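Local coordinates for putative sugar binding protein (Geobacillus stearothermophilus, PDB 6GT9) that binds galactose in the cleft between its two lobes and probably acts as the glucose- and galactose-sensing component of a galactan utilization system, at residues Ala222-Ile226 and Leu249-Tyr255; Ala145-Thr150 and Thr241-Gly245; His32-Glu38 and Val88-Gln94. All coordinates share one frame; numbering follows the deposited sequence.

Interactions 1 and 3 approach the same galactose from the two lobes of a periplasmic-binding-protein fold: their centres are about 27 Å apart, on opposite sides of the chain's centre, with nearest atoms about 8 Å apart. Interaction 1 offers the backbone N of Ala222 to the sugar, and interaction 3 the carboxylate of Glu38. Interaction 2 lies in the same lobe as interaction 1 but farther from the sugar, its centre about 15 Å from that one and about 36 Å from interaction 3. The side chain of Ile244 is about 12 Å from the bound GAL. Interactions 1 and 2 touch, Ala225 CB lying 3.6 Å from Gly245 CA where helix 224-235 packs on strand 242-246.

Interaction 1 (Ala222-Ile226 and Leu249-Tyr255); sequences ALDAI and LPETIRY. With GAL (beta-D-galactopyranose), chain E.
Ile226 turns CG1 anti to its carbonyl carbon (chi1 -69°), and its extended arm carries CD1 across the Thr252 side chain, roughly at a right angle to it. The two helices meeting here follow successive strands of the alternating beta/alpha lobe of this periplasmic-binding-protein fold, and Leu249 is the N-cap of the second. Ile226 CD1 lies 3.5 Å from Thr252 OG1 and also touches the CB of Glu251, whose carboxylate borders the isoleucine and is salt-bridged through OE2 to Arg197. Closer to the sugar, the CD1 branch of Leu249 reaches both Leu223 CD2 at 3.6 Å and Ala222 CB at 3.8 Å.

Two waters supply the polar link. Each donates to Ala222 O, and both also bond to Thr252 OG1: one accepts from the hydroxyl at 2.7 Å, the other donates to it at 2.9 Å. The second water accepts from Ile226 N as well, so the carbonyl, the hydroxyl and the first turn of helix 224-235 are joined without direct hydrogen bonds between the segments. This bridging probably helps to hold the turn in which Ala222 N donates to GAL O5 over 2.9 Å with an N-H...O angle of 145°.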
loop_
_atom_site.group_PDB
_atom_site.type_symbol
_atom_site.label_atom_id
_atom_site.label_comp_id
_atom_site.label_asym_id
_atom_site.label_seq_id
_atom_site.Cartn_x
_atom_site.Cartn_y
_atom_site.Cartn_z
ATOM N N ALA A 222 4.510 -3.808 0.961
ATOM C CA ALA A 222 4.721 -4.929 0.044
ATOM C C ALA A 222 6.055 -5.645 0.226
ATOM O O ALA A 222 6.159 -6.819 -0.152
ATOM C CB ALA A 222 4.601 -4.455 -1.401
ATOM N N LEU A 223 7.073 -4.985 0.778
ATOM C CA LEU A 223 8.404 -5.574 0.904
ATOM C C LEU A 223 8.762 -5.949 2.338
ATOM O O LEU A 223 9.840 -6.512 2.572
ATOM C CB LEU A 223 9.454 -4.602 0.338
ATOM C CG LEU A 223 9.190 -4.209 -1.118
ATOM C CD1 LEU A 223 10.096 -3.064 -1.575
ATOM C CD2 LEU A 223 9.334 -5.417 -2.041
ATOM N N ASP A 224 7.891 -5.653 3.303
ATOM C CA ASP A 224 8.243 -5.836 4.705
ATOM C C ASP A 224 8.460 -7.307 5.043
ATOM O O ASP A 224 9.481 -7.673 5.644
ATOM C CB ASP A 224 7.152 -5.241 5.588
ATOM C CG ASP A 224 7.050 -3.755 5.443
ATOM O OD1 ASP A 224 8.094 -3.117 5.206
ATOM O OD2 ASP A 224 5.933 -3.220 5.588
ATOM N N ALA A 225 7.498 -8.163 4.692
ATOM C CA ALA A 225 7.615 -9.574 5.062
ATOM C C ALA A 225 8.757 -10.246 4.313
ATOM O O ALA A 225 9.337 -11.226 4.798
ATOM C CB ALA A 225 6.295 -10.293 4.797
ATOM N N ILE A 226 9.108 -9.721 3.140
ATOM C CA ILE A 226 10.295 -10.198 2.445
ATOM C C ILE A 226 11.545 -9.880 3.253
ATOM O O ILE A 226 12.430 -10.731 3.413
ATOM C CB ILE A 226 10.353 -9.589 1.033
ATOM C CG1 ILE A 226 9.242 -10.181 0.168
ATOM C CG2 ILE A 226 11.742 -9.805 0.405
ATOM C CD1 ILE A 226 8.938 -9.345 -1.069
ATOM N N LEU A 249 3.839 -9.937 -4.293
ATOM C CA LEU A 249 5.013 -9.879 -5.143
ATOM C C LEU A 249 5.657 -11.262 -5.216
ATOM O O LEU A 249 5.528 -12.062 -4.280
ATOM C CB LEU A 249 6.014 -8.849 -4.613
ATOM C CG LEU A 249 5.493 -7.404 -4.666
ATOM C CD1 LEU A 249 6.461 -6.445 -4.013
ATOM C CD2 LEU A 249 5.192 -6.984 -6.105
ATOM N N PRO A 250 6.349 -11.566 -6.319
ATOM C CA PRO A 250 6.928 -12.913 -6.497
ATOM C C PRO A 250 7.720 -13.445 -5.310
ATOM O O PRO A 250 7.557 -14.624 -4.969
ATOM C CB PRO A 250 7.827 -12.729 -7.725
ATOM C CG PRO A 250 7.123 -11.672 -8.529
ATOM C CD PRO A 250 6.498 -10.730 -7.527
ATOM N N GLU A 251 8.572 -12.626 -4.675
ATOM C CA GLU A 251 9.364 -13.117 -3.544
ATOM C C GLU A 251 8.474 -13.511 -2.372
ATOM O O GLU A 251 8.769 -14.479 -1.660
ATOM C CB GLU A 251 10.380 -12.069 -3.086
ATOM C CG GLU A 251 11.429 -11.676 -4.106
ATOM C CD GLU A 251 12.092 -10.344 -3.768
ATOM O OE1 GLU A 251 13.213 -10.355 -3.215
ATOM O OE2 GLU A 251 11.482 -9.284 -4.048
ATOM N N THR A 252 7.386 -12.764 -2.149
ATOM C CA THR A 252 6.429 -13.136 -1.110
ATOM C C THR A 252 5.818 -14.499 -1.399
ATOM O O THR A 252 5.776 -15.370 -0.520
ATOM C CB THR A 252 5.329 -12.079 -0.992
ATOM O OG1 THR A 252 5.883 -10.861 -0.490
ATOM C CG2 THR A 252 4.220 -12.560 -0.044
ATOM N N ILE A 253 5.341 -14.706 -2.631
ATOM C CA ILE A 253 4.728 -15.988 -2.980
ATOM C C ILE A 253 5.725 -17.126 -2.796
ATOM O O ILE A 253 5.379 -18.201 -2.282
ATOM C CB ILE A 253 4.177 -15.953 -4.418
ATOM C CG1 ILE A 253 3.076 -14.895 -4.552
ATOM C CG2 ILE A 253 3.671 -17.329 -4.835
ATOM C CD1 ILE A 253 1.965 -15.031 -3.551
ATOM N N ARG A 254 6.976 -16.907 -3.211
ATOM C CA ARG A 254 8.014 -17.919 -3.035
ATOM C C ARG A 254 8.179 -18.295 -1.564
ATOM O O ARG A 254 8.179 -19.481 -1.207
ATOM C CB ARG A 254 9.333 -17.406 -3.613
ATOM C CG ARG A 254 10.459 -18.407 -3.501
ATOM C CD ARG A 254 10.040 -19.742 -4.106
ATOM N NE ARG A 254 11.057 -20.770 -3.912
ATOM C CZ ARG A 254 10.824 -21.968 -3.383
ATOM N NH1 ARG A 254 9.596 -22.307 -3.002
ATOM N NH2 ARG A 254 11.823 -22.830 -3.248
ATOM N N TYR A 255 8.309 -17.291 -0.695
ATOM C CA TYR A 255 8.457 -17.547 0.736
ATOM C C TYR A 255 7.228 -18.244 1.316
ATOM O O TYR A 255 7.345 -19.099 2.206
ATOM C CB TYR A 255 8.709 -16.233 1.467
ATOM C CG TYR A 255 10.145 -15.758 1.494
ATOM C CD1 TYR A 255 11.168 -16.586 1.946
ATOM C CD2 TYR A 255 10.476 -14.462 1.094
ATOM C CE1 TYR A 255 12.484 -16.143 1.991
ATOM C CE2 TYR A 255 11.782 -14.012 1.135
ATOM C CZ TYR A 255 12.781 -14.854 1.584
ATOM O OH TYR A 255 14.079 -14.403 1.622
HETATM C C1 GAL E . 1.915 -1.616 -0.523
HETATM C C2 GAL E . 1.217 -0.271 -0.497
HETATM C C3 GAL E . 1.882 0.729 -1.460
HETATM C C4 GAL E . 3.360 0.862 -1.135
HETATM C C5 GAL E . 4.019 -0.506 -1.081
HETATM C C6 GAL E . 5.463 -0.445 -0.578
HETATM O O1 GAL E . 1.292 -2.495 0.393
HETATM O O2 GAL E . -0.160 -0.401 -0.880
HETATM O O3 GAL E . 1.331 1.997 -1.277
HETATM O O4 GAL E . 3.535 1.524 0.122
HETATM O O5 GAL E . 3.308 -1.453 -0.187
HETATM O O6 GAL E . 6.155 -1.635 -0.888
HETATM O O HOH W 1 4.511 -8.707 -1.279
HETATM O O HOH W 2 6.473 -8.879 1.540
#

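Interaction 2 (Ala145-Thr150 and Thr241-Gly245); sequences ALAEDT and TYIIG
A helix packed against a parallel strand builds this part of the alternating beta/alpha lobe: helix 145-149 lies over strand 242-245 with their axes 9.9 Å apart at closest and their N-to-C directions 156° apart, close to antiparallel. Tyr242 is the main bridge. It extends from the strand so that its hydroxyl donates to Asp149 OD2 over 2.7 Å; the acceptor oxygen lies in the ring plane at the edge, whereas the hydroxyl meets the carboxylate from above its plane. Asp149 OD1 is salt-bridged to Arg301, so both carboxylate oxygens are used and the group is held against rotation.

The ring is gripped by two further residues. Thr150 lays CG2 over one face, 4.2 Å from the centroid of the Tyr242 ring and 16° off its normal, a CH-pi contact. Thr150 OG1 sits between the backbone N and the carbonyl carbon (chi1 70°), which puts CG2 anti to the carbonyl carbon and over the ring and turns OG1 back to Leu146 O at 2.7 Å; the Thr150 backbone N reaches the same carbonyl from its opposite face, so two donors close the helix's last turn. Leu146 meets the ring obliquely, CG being 3.6 Å from Tyr242 CE2.

Two residues further along the strand, Ile244 CD1 packs on Ala145 CB at 3.8 Å, while Ile244 CG2 lies 4.0 Å from Leu146 CD1. Strand 242-246 sits between strands 216-219 and 263-266; Ile243 points to its other face, against helix 224-235, while Ala145 and Ile244 also touch Val299 of strand 298-301.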
loop_
_atom_site.group_PDB
_atom_site.type_symbol
_atom_site.label_atom_id
_atom_site.label_comp_id
_atom_site.label_asym_id
_atom_site.label_seq_id
_atom_site.Cartn_x
_atom_site.Cartn_y
_atom_site.Cartn_z
ATOM N N ALA A 145 -6.449 -13.092 11.030
ATOM C CA ALA A 145 -5.692 -14.224 10.506
ATOM C C ALA A 145 -4.600 -14.656 11.478
ATOM O O ALA A 145 -4.430 -15.853 11.744
ATOM C CB ALA A 145 -5.086 -13.861 9.149
ATOM N N LEU A 146 -3.829 -13.695 11.998
ATOM C CA LEU A 146 -2.766 -14.046 12.934
ATOM C C LEU A 146 -3.339 -14.692 14.193
ATOM O O LEU A 146 -2.765 -15.653 14.726
ATOM C CB LEU A 146 -1.942 -12.802 13.279
ATOM C CG LEU A 146 -0.759 -12.956 14.246
ATOM C CD1 LEU A 146 0.384 -11.993 13.867
ATOM C CD2 LEU A 146 -1.165 -12.744 15.698
ATOM N N ALA A 147 -4.475 -14.180 14.678
ATOM C CA ALA A 147 -5.103 -14.744 15.872
ATOM C C ALA A 147 -5.588 -16.166 15.622
ATOM O O ALA A 147 -5.471 -17.029 16.501
ATOM C CB ALA A 147 -6.260 -13.853 16.335
ATOM N N GLU A 148 -6.135 -16.426 14.433
ATOM C CA GLU A 148 -6.567 -17.776 14.081
ATOM C C GLU A 148 -5.386 -18.731 13.987
ATOM O O GLU A 148 -5.400 -19.812 14.586
ATOM C CB GLU A 148 -7.329 -17.760 12.755
ATOM C CG GLU A 148 -8.772 -17.269 12.844
ATOM C CD GLU A 148 -9.559 -17.565 11.573
ATOM O OE1 GLU A 148 -9.963 -16.608 10.873
ATOM O OE2 GLU A 148 -9.766 -18.764 11.271
ATOM N N ASP A 149 -4.366 -18.363 13.215
ATOM C CA ASP A 149 -3.254 -19.274 12.958
ATOM C C ASP A 149 -2.419 -19.536 14.206
ATOM O O ASP A 149 -1.836 -20.616 14.335
ATOM C CB ASP A 149 -2.358 -18.726 11.844
ATOM C CG ASP A 149 -3.109 -18.485 10.543
ATOM O OD1 ASP A 149 -4.261 -18.957 10.408
ATOM O OD2 ASP A 149 -2.541 -17.831 9.638
ATOM N N THR A 150 -2.337 -18.579 15.125
ATOM C CA THR A 150 -1.593 -18.774 16.363
ATOM C C THR A 150 -2.489 -19.136 17.545
ATOM O O THR A 150 -2.005 -19.176 18.681
ATOM C CB THR A 150 -0.798 -17.522 16.713
ATOM O OG1 THR A 150 -1.714 -16.486 17.097
ATOM C CG2 THR A 150 0.053 -17.081 15.530
ATOM N N THR A 241 8.843 -18.980 13.391
ATOM C CA THR A 241 8.399 -17.614 13.552
ATOM C C THR A 241 7.251 -17.415 12.591
ATOM O O THR A 241 7.371 -17.761 11.478
ATOM C CB THR A 241 9.535 -16.689 13.131
ATOM O OG1 THR A 241 10.623 -16.878 13.998
ATOM C CG2 THR A 241 9.138 -15.256 13.156
ATOM N N TYR A 242 6.155 -16.854 13.066
ATOM C CA TYR A 242 4.976 -16.603 12.247
ATOM C C TYR A 242 5.123 -15.260 11.542
ATOM O O TYR A 242 5.374 -14.239 12.185
ATOM C CB TYR A 242 3.711 -16.620 13.106
ATOM C CG TYR A 242 2.422 -16.362 12.343
ATOM C CD1 TYR A 242 1.707 -17.405 11.767
ATOM C CD2 TYR A 242 1.918 -15.069 12.206
ATOM C CE1 TYR A 242 0.523 -17.165 11.064
ATOM C CE2 TYR A 242 0.736 -14.821 11.510
ATOM C CZ TYR A 242 0.044 -15.868 10.940
ATOM O OH TYR A 242 -1.139 -15.621 10.258
ATOM N N ILE A 243 4.963 -15.256 10.223
ATOM C CA ILE A 243 5.062 -14.024 9.437
ATOM C C ILE A 243 3.779 -13.846 8.645
ATOM O O ILE A 243 3.430 -14.708 7.829
ATOM C CB ILE A 243 6.262 -14.038 8.482
ATOM C CG1 ILE A 243 7.556 -14.277 9.242
ATOM C CG2 ILE A 243 6.349 -12.708 7.733
ATOM C CD1 ILE A 243 8.762 -14.382 8.329
ATOM N N ILE A 244 3.101 -12.718 8.844
ATOM C CA ILE A 244 2.026 -12.305 7.950
ATOM C C ILE A 244 2.415 -10.956 7.351
ATOM O O ILE A 244 2.795 -10.029 8.077
ATOM C CB ILE A 244 0.650 -12.263 8.653
ATOM C CG1 ILE A 244 -0.452 -11.844 7.650
ATOM C CG2 ILE A 244 0.682 -11.384 9.885
ATOM C CD1 ILE A 244 -1.891 -12.157 8.090
ATOM N N GLY A 245 2.391 -10.876 6.028
ATOM C CA GLY A 245 2.758 -9.644 5.339
ATOM C C GLY A 245 1.684 -9.150 4.396
ATOM O O GLY A 245 0.548 -9.627 4.445
#

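Interaction 3 (His32-Glu38 and Val88-Gln94); sequences HFVLVPE and VDGIITQ. With GAL (beta-D-galactopyranose), chain E.
Val34 and Ile92 carry the backbone bonding that pairs strands 32-36 and 90-93 as parallel neighbours in the sheet of the lobe carrying Glu38. Val34 N donates to Gly90 O at 3.1 Å, Ile92 N returns a bond to Val34 O at 2.8 Å, and Val36 N donates to Ile92 O, also 2.8 Å. At the strand start, His32 N donates to the anti lone pair of Asp89 OD2 over 2.6 Å, nearly straight at 171°, while Asp89 N bonds to His32 O.

Apolar contacts line both faces: Leu35 CD1 rests 3.7 Å from Ile92 CG2 on one, and Val34 CG2 is 3.8 Å from Val88 CG1 on the other.

Polar side chains meet past the strand ends. With CG anti to N (chi1 -174°) and an extended chain, Glu38 brings OE1 to GAL O4, which donates to it over 2.6 Å. Gln94 NE2 donates to the same oxygen at 3.1 Å, 59° out of the carboxylate plane, and also bonds to Asp119. With an alanine in place of Glu38, GAL O4 would probably lose this acceptor and the Gln94 amide one of its partners. GAL O4 and Gln94 NE2 thus grip one oxygen, consistent with Gln94 helping to position the sugar-binding carboxylate.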
loop_
_atom_site.group_PDB
_atom_site.type_symbol
_atom_site.label_atom_id
_atom_site.label_comp_id
_atom_site.label_asym_id
_atom_site.label_seq_id
_atom_site.Cartn_x
_atom_site.Cartn_y
_atom_site.Cartn_z
ATOM N N HIS A 32 -4.232 14.554 -20.802
ATOM C CA HIS A 32 -3.016 14.239 -20.055
ATOM C C HIS A 32 -3.406 13.973 -18.605
ATOM O O HIS A 32 -3.855 14.886 -17.903
ATOM C CB HIS A 32 -2.003 15.381 -20.148
ATOM C CG HIS A 32 -1.599 15.730 -21.553
ATOM N ND1 HIS A 32 -0.763 14.937 -22.312
ATOM C CD2 HIS A 32 -1.906 16.796 -22.329
ATOM C CE1 HIS A 32 -0.586 15.491 -23.500
ATOM N NE2 HIS A 32 -1.264 16.621 -23.533
ATOM N N PHE A 33 -3.251 12.719 -18.167
ATOM C CA PHE A 33 -3.439 12.311 -16.780
ATOM C C PHE A 33 -2.080 11.997 -16.172
ATOM O O PHE A 33 -1.231 11.383 -16.826
ATOM C CB PHE A 33 -4.309 11.049 -16.645
ATOM C CG PHE A 33 -5.700 11.164 -17.232
ATOM C CD1 PHE A 33 -6.235 12.393 -17.604
ATOM C CD2 PHE A 33 -6.469 10.021 -17.393
ATOM C CE1 PHE A 33 -7.517 12.473 -18.144
ATOM C CE2 PHE A 33 -7.746 10.095 -17.925
ATOM C CZ PHE A 33 -8.261 11.330 -18.314
ATOM N N VAL A 34 -1.878 12.391 -14.919
ATOM C CA VAL A 34 -0.644 12.096 -14.201
ATOM C C VAL A 34 -0.960 11.103 -13.091
ATOM O O VAL A 34 -1.933 11.281 -12.351
ATOM C CB VAL A 34 0.003 13.366 -13.626
ATOM C CG1 VAL A 34 1.276 12.994 -12.835
ATOM C CG2 VAL A 34 0.339 14.362 -14.762
ATOM N N LEU A 35 -0.145 10.061 -12.980
ATOM C CA LEU A 35 -0.211 9.118 -11.866
ATOM C C LEU A 35 1.056 9.310 -11.050
ATOM O O LEU A 35 2.161 9.200 -11.591
ATOM C CB LEU A 35 -0.330 7.675 -12.355
ATOM C CG LEU A 35 -0.166 6.574 -11.298
ATOM C CD1 LEU A 35 -1.269 6.627 -10.241
ATOM C CD2 LEU A 35 -0.113 5.202 -11.962
ATOM N N VAL A 36 0.897 9.625 -9.770
ATOM C CA VAL A 36 2.023 9.862 -8.873
ATOM C C VAL A 36 2.118 8.672 -7.920
ATOM O O VAL A 36 1.210 8.470 -7.100
ATOM C CB VAL A 36 1.859 11.174 -8.098
ATOM C CG1 VAL A 36 3.049 11.378 -7.171
ATOM C CG2 VAL A 36 1.698 12.343 -9.065
ATOM N N PRO A 37 3.161 7.851 -8.003
ATOM C CA PRO A 37 3.327 6.752 -7.050
ATOM C C PRO A 37 4.024 7.229 -5.781
ATOM O O PRO A 37 4.597 8.314 -5.721
ATOM C CB PRO A 37 4.214 5.773 -7.814
ATOM C CG PRO A 37 5.148 6.705 -8.554
ATOM C CD PRO A 37 4.247 7.863 -9.006
ATOM N N GLU A 38 3.963 6.383 -4.749
ATOM C CA GLU A 38 4.688 6.675 -3.521
ATOM C C GLU A 38 6.190 6.734 -3.785
ATOM O O GLU A 38 6.896 7.559 -3.205
ATOM C CB GLU A 38 4.366 5.614 -2.461
ATOM C CG GLU A 38 4.937 5.856 -1.073
ATOM C CD GLU A 38 4.344 4.877 -0.049
ATOM O OE1 GLU A 38 3.504 4.046 -0.460
ATOM O OE2 GLU A 38 4.708 4.933 1.147
ATOM N N VAL A 88 -2.511 19.872 -16.374
ATOM C CA VAL A 88 -2.879 18.546 -16.850
ATOM C C VAL A 88 -4.373 18.360 -16.606
ATOM O O VAL A 88 -4.999 19.149 -15.885
ATOM C CB VAL A 88 -2.056 17.433 -16.166
ATOM C CG1 VAL A 88 -0.553 17.617 -16.418
ATOM C CG2 VAL A 88 -2.360 17.369 -14.668
ATOM N N ASP A 89 -4.953 17.313 -17.198
ATOM C CA ASP A 89 -6.400 17.127 -17.170
ATOM C C ASP A 89 -6.891 16.357 -15.949
ATOM O O ASP A 89 -8.088 16.403 -15.635
ATOM C CB ASP A 89 -6.842 16.433 -18.461
ATOM C CG ASP A 89 -6.411 17.206 -19.690
ATOM O OD1 ASP A 89 -6.947 18.304 -19.888
ATOM O OD2 ASP A 89 -5.500 16.755 -20.421
ATOM N N GLY A 90 -6.001 15.671 -15.242
ATOM C CA GLY A 90 -6.397 14.976 -14.033
ATOM C C GLY A 90 -5.159 14.452 -13.336
ATOM O O GLY A 90 -4.140 14.221 -13.993
ATOM N N ILE A 91 -5.231 14.268 -12.016
ATOM C CA ILE A 91 -4.094 13.839 -11.205
ATOM C C ILE A 91 -4.563 12.692 -10.322
ATOM O O ILE A 91 -5.601 12.796 -9.651
ATOM C CB ILE A 91 -3.534 14.997 -10.358
ATOM C CG1 ILE A 91 -2.940 16.078 -11.280
ATOM C CG2 ILE A 91 -2.493 14.499 -9.386
ATOM C CD1 ILE A 91 -2.443 17.321 -10.572
ATOM N N ILE A 92 -3.828 11.590 -10.357
ATOM C CA ILE A 92 -4.127 10.393 -9.578
ATOM C C ILE A 92 -2.975 10.177 -8.610
ATOM O O ILE A 92 -1.814 10.098 -9.035
ATOM C CB ILE A 92 -4.321 9.167 -10.488
ATOM C CG1 ILE A 92 -5.389 9.461 -11.548
ATOM C CG2 ILE A 92 -4.672 7.910 -9.650
ATOM C CD1 ILE A 92 -5.355 8.524 -12.750
ATOM N N THR A 93 -3.291 10.076 -7.319
ATOM C CA THR A 93 -2.265 10.048 -6.285
ATOM C C THR A 93 -2.827 9.436 -5.009
ATOM O O THR A 93 -4.032 9.464 -4.766
ATOM C CB THR A 93 -1.756 11.456 -5.967
ATOM O OG1 THR A 93 -0.760 11.386 -4.948
ATOM C CG2 THR A 93 -2.911 12.305 -5.464
ATOM N N GLN A 94 -1.929 8.925 -4.176
ATOM C CA GLN A 94 -2.294 8.628 -2.797
ATOM C C GLN A 94 -2.607 9.924 -2.063
ATOM O O GLN A 94 -1.992 10.968 -2.311
ATOM C CB GLN A 94 -1.151 7.934 -2.070
ATOM C CG GLN A 94 -0.821 6.535 -2.498
ATOM C CD GLN A 94 0.603 6.194 -2.082
ATOM O OE1 GLN A 94 1.540 6.855 -2.520
ATOM N NE2 GLN A 94 0.765 5.192 -1.200
HETATM C C1 GAL E . 1.915 -1.616 -0.523
HETATM C C2 GAL E . 1.217 -0.271 -0.497
HETATM C C3 GAL E . 1.882 0.729 -1.460
HETATM C C4 GAL E . 3.360 0.862 -1.135
HETATM C C5 GAL E . 4.019 -0.506 -1.081
HETATM C C6 GAL E . 5.463 -0.445 -0.578
HETATM O O1 GAL E . 1.292 -2.495 0.393
HETATM O O2 GAL E . -0.160 -0.401 -0.880
HETATM O O3 GAL E . 1.331 1.997 -1.277
HETATM O O4 GAL E . 3.535 1.524 0.122
HETATM O O5 GAL E . 3.308 -1.453 -0.187
HETATM O O6 GAL E . 6.155 -1.635 -0.888
#